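Local coordinates for protein UDP-N-acetylglucosamine 2-epimerase (PDB 3OT5) that probably interconverts UDP-N-acetylglucosamine and UDP-N-acetylmannosamine by inverting the configuration at C2 of the sugar, at residues I227-H232 / E246-I251. Residues are numbered along the deposited sequence; the frame is centred on the assembly and turned at random.
Sequences ILMTAH and EAVREI
The sulfur of M229 lies against the isopropyl group of V248, and, two residues earlier on the strand and about one turn later on the helix, the end of I227 meets I251; these two apolar pairs join strand 225-229 to helix 240-254. M229 SD sits 4.0 Å from V248 CG1 and 4.2 Å from V248 CG2, so both methyls of the valine face the thioether. CG of M229 is anti to the backbone N (chi1 179°) and the chain beyond stays extended, which carries the sulfur out from the sheet toward the helix; the methionine side chain there crosses that of V248 at about a right angle. M229 and V248 are also the residues whose CA atoms are closest across the two segments, 8.8 Å apart. In the second pair, CD1 of I227 reaches CG2 of I251 at 4.0 Å, the branch methyl of the helix residue meeting the far end of the strand residue at a slant. V248 and I251, three residues apart, lie on the helix face turned to the sheet. L260 of the adjacent strand borders I227, M229 and V248, while F306 on the other flanking strand touches both isoleucines. Strand, helix and the parallel strand 258-263 form a beta-alpha-beta unit in the Rossmann-like second domain. With all four touching side chains buried and wholly apolar, cohesion between these segments rests on van der Waals contact and exclusion of water, without directional polar bonds.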
loop_
_atom_site.group_PDB
_atom_site.type_symbol
_atom_site.label_atom_id
_atom_site.label_comp_id
_atom_site.label_asym_id
_atom_site.label_seq_id
_atom_site.Cartn_x
_atom_site.Cartn_y
_atom_site.Cartn_z
ATOM N N ILE A 227 12.291 -6.188 -16.096
ATOM C CA ILE A 227 10.867 -6.427 -16.059
ATOM C C ILE A 227 10.627 -7.205 -14.776
ATOM O O ILE A 227 11.262 -8.228 -14.536
ATOM C CB ILE A 227 10.353 -7.261 -17.191
ATOM C CG1 ILE A 227 10.578 -6.561 -18.532
ATOM C CG2 ILE A 227 8.841 -7.525 -16.963
ATOM C CD1 ILE A 227 10.185 -7.404 -19.704
ATOM N N LEU A 228 9.719 -6.714 -13.958
ATOM C CA LEU A 228 9.401 -7.357 -12.696
ATOM C C LEU A 228 7.986 -7.904 -12.799
ATOM O O LEU A 228 7.107 -7.256 -13.372
ATOM C CB LEU A 228 9.512 -6.319 -11.579
ATOM C CG LEU A 228 9.313 -6.705 -10.119
ATOM C CD1 LEU A 228 10.276 -7.795 -9.687
ATOM C CD2 LEU A 228 9.496 -5.446 -9.262
ATOM N N MET A 229 7.772 -9.111 -12.289
ATOM C CA MET A 229 6.452 -9.729 -12.317
ATOM C C MET A 229 6.061 -10.324 -10.961
ATOM O O MET A 229 6.892 -10.900 -10.268
ATOM C CB MET A 229 6.403 -10.844 -13.346
ATOM C CG MET A 229 5.058 -11.537 -13.391
ATOM S SD MET A 229 5.024 -12.882 -14.551
ATOM C CE MET A 229 3.379 -13.530 -14.230
ATOM N N THR A 230 4.797 -10.155 -10.590
ATOM C CA THR A 230 4.251 -10.730 -9.363
ATOM C C THR A 230 2.783 -11.022 -9.620
ATOM O O THR A 230 2.107 -10.293 -10.354
ATOM C CB THR A 230 4.383 -9.818 -8.134
ATOM O OG1 THR A 230 3.679 -8.586 -8.351
ATOM C CG2 THR A 230 5.838 -9.517 -7.838
ATOM N N ALA A 231 2.311 -12.111 -9.040
ATOM C CA ALA A 231 0.941 -12.526 -9.166
ATOM C C ALA A 231 0.599 -13.288 -7.903
ATOM O O ALA A 231 1.212 -14.323 -7.616
ATOM C CB ALA A 231 0.766 -13.410 -10.394
ATOM N N HIS A 232 -0.342 -12.764 -7.125
ATOM C CA HIS A 232 -0.749 -13.431 -5.887
ATOM C C HIS A 232 -2.264 -13.675 -5.771
ATOM O O HIS A 232 -2.712 -14.276 -4.805
ATOM C CB HIS A 232 -0.229 -12.642 -4.672
ATOM C CG HIS A 232 1.265 -12.632 -4.564
ATOM N ND1 HIS A 232 1.965 -13.571 -3.834
ATOM C CD2 HIS A 232 2.194 -11.815 -5.115
ATOM C CE1 HIS A 232 3.261 -13.327 -3.935
ATOM N NE2 HIS A 232 3.427 -12.267 -4.708
ATOM N N GLU A 246 4.476 -18.208 -19.991
ATOM C CA GLU A 246 4.836 -18.397 -21.390
ATOM C C GLU A 246 4.926 -17.042 -22.077
ATOM O O GLU A 246 5.784 -16.837 -22.921
ATOM C CB GLU A 246 3.831 -19.309 -22.099
ATOM C CG GLU A 246 3.873 -20.759 -21.625
ATOM C CD GLU A 246 2.838 -21.651 -22.300
ATOM O OE1 GLU A 246 3.041 -22.887 -22.335
ATOM O OE2 GLU A 246 1.831 -21.128 -22.812
ATOM N N ALA A 247 4.057 -16.113 -21.686
ATOM C CA ALA A 247 4.051 -14.775 -22.268
ATOM C C ALA A 247 5.354 -14.029 -21.991
ATOM O O ALA A 247 5.979 -13.519 -22.916
ATOM C CB ALA A 247 2.874 -13.970 -21.738
ATOM N N VAL A 248 5.747 -13.965 -20.717
ATOM C CA VAL A 248 6.966 -13.267 -20.319
ATOM C C VAL A 248 8.223 -13.969 -20.855
ATOM O O VAL A 248 9.198 -13.317 -21.213
ATOM C CB VAL A 248 7.019 -13.021 -18.782
ATOM C CG1 VAL A 248 5.926 -12.038 -18.375
ATOM C CG2 VAL A 248 6.881 -14.321 -18.002
ATOM N N ARG A 249 8.197 -15.294 -20.919
ATOM C CA ARG A 249 9.307 -16.044 -21.493
ATOM C C ARG A 249 9.521 -15.527 -22.910
ATOM O O ARG A 249 10.637 -15.188 -23.309
ATOM C CB ARG A 249 8.957 -17.526 -21.560
ATOM C CG ARG A 249 9.960 -18.412 -22.283
ATOM C CD ARG A 249 11.233 -18.683 -21.490
ATOM N NE ARG A 249 12.139 -19.543 -22.254
ATOM C CZ ARG A 249 13.147 -20.251 -21.747
ATOM N NH1 ARG A 249 13.372 -20.276 -20.442
ATOM N NH2 ARG A 249 13.901 -20.989 -22.553
ATOM N N GLU A 250 8.429 -15.466 -23.661
ATOM C CA GLU A 250 8.467 -15.006 -25.049
ATOM C C GLU A 250 8.898 -13.535 -25.176
ATOM O O GLU A 250 9.570 -13.168 -26.143
ATOM C CB GLU A 250 7.113 -15.265 -25.731
ATOM C CG GLU A 250 7.100 -14.945 -27.215
ATOM C CD GLU A 250 5.835 -15.419 -27.930
ATOM O OE1 GLU A 250 5.588 -14.954 -29.065
ATOM O OE2 GLU A 250 5.091 -16.255 -27.364
ATOM N N ILE A 251 8.515 -12.701 -24.212
ATOM C CA ILE A 251 8.906 -11.290 -24.216
ATOM C C ILE A 251 10.427 -11.239 -24.066
ATOM O O ILE A 251 11.125 -10.542 -24.822
ATOM C CB ILE A 251 8.238 -10.490 -23.059
ATOM C CG1 ILE A 251 6.718 -10.431 -23.229
ATOM C CG2 ILE A 251 8.765 -9.070 -23.005
ATOM C CD1 ILE A 251 5.988 -9.832 -22.017
#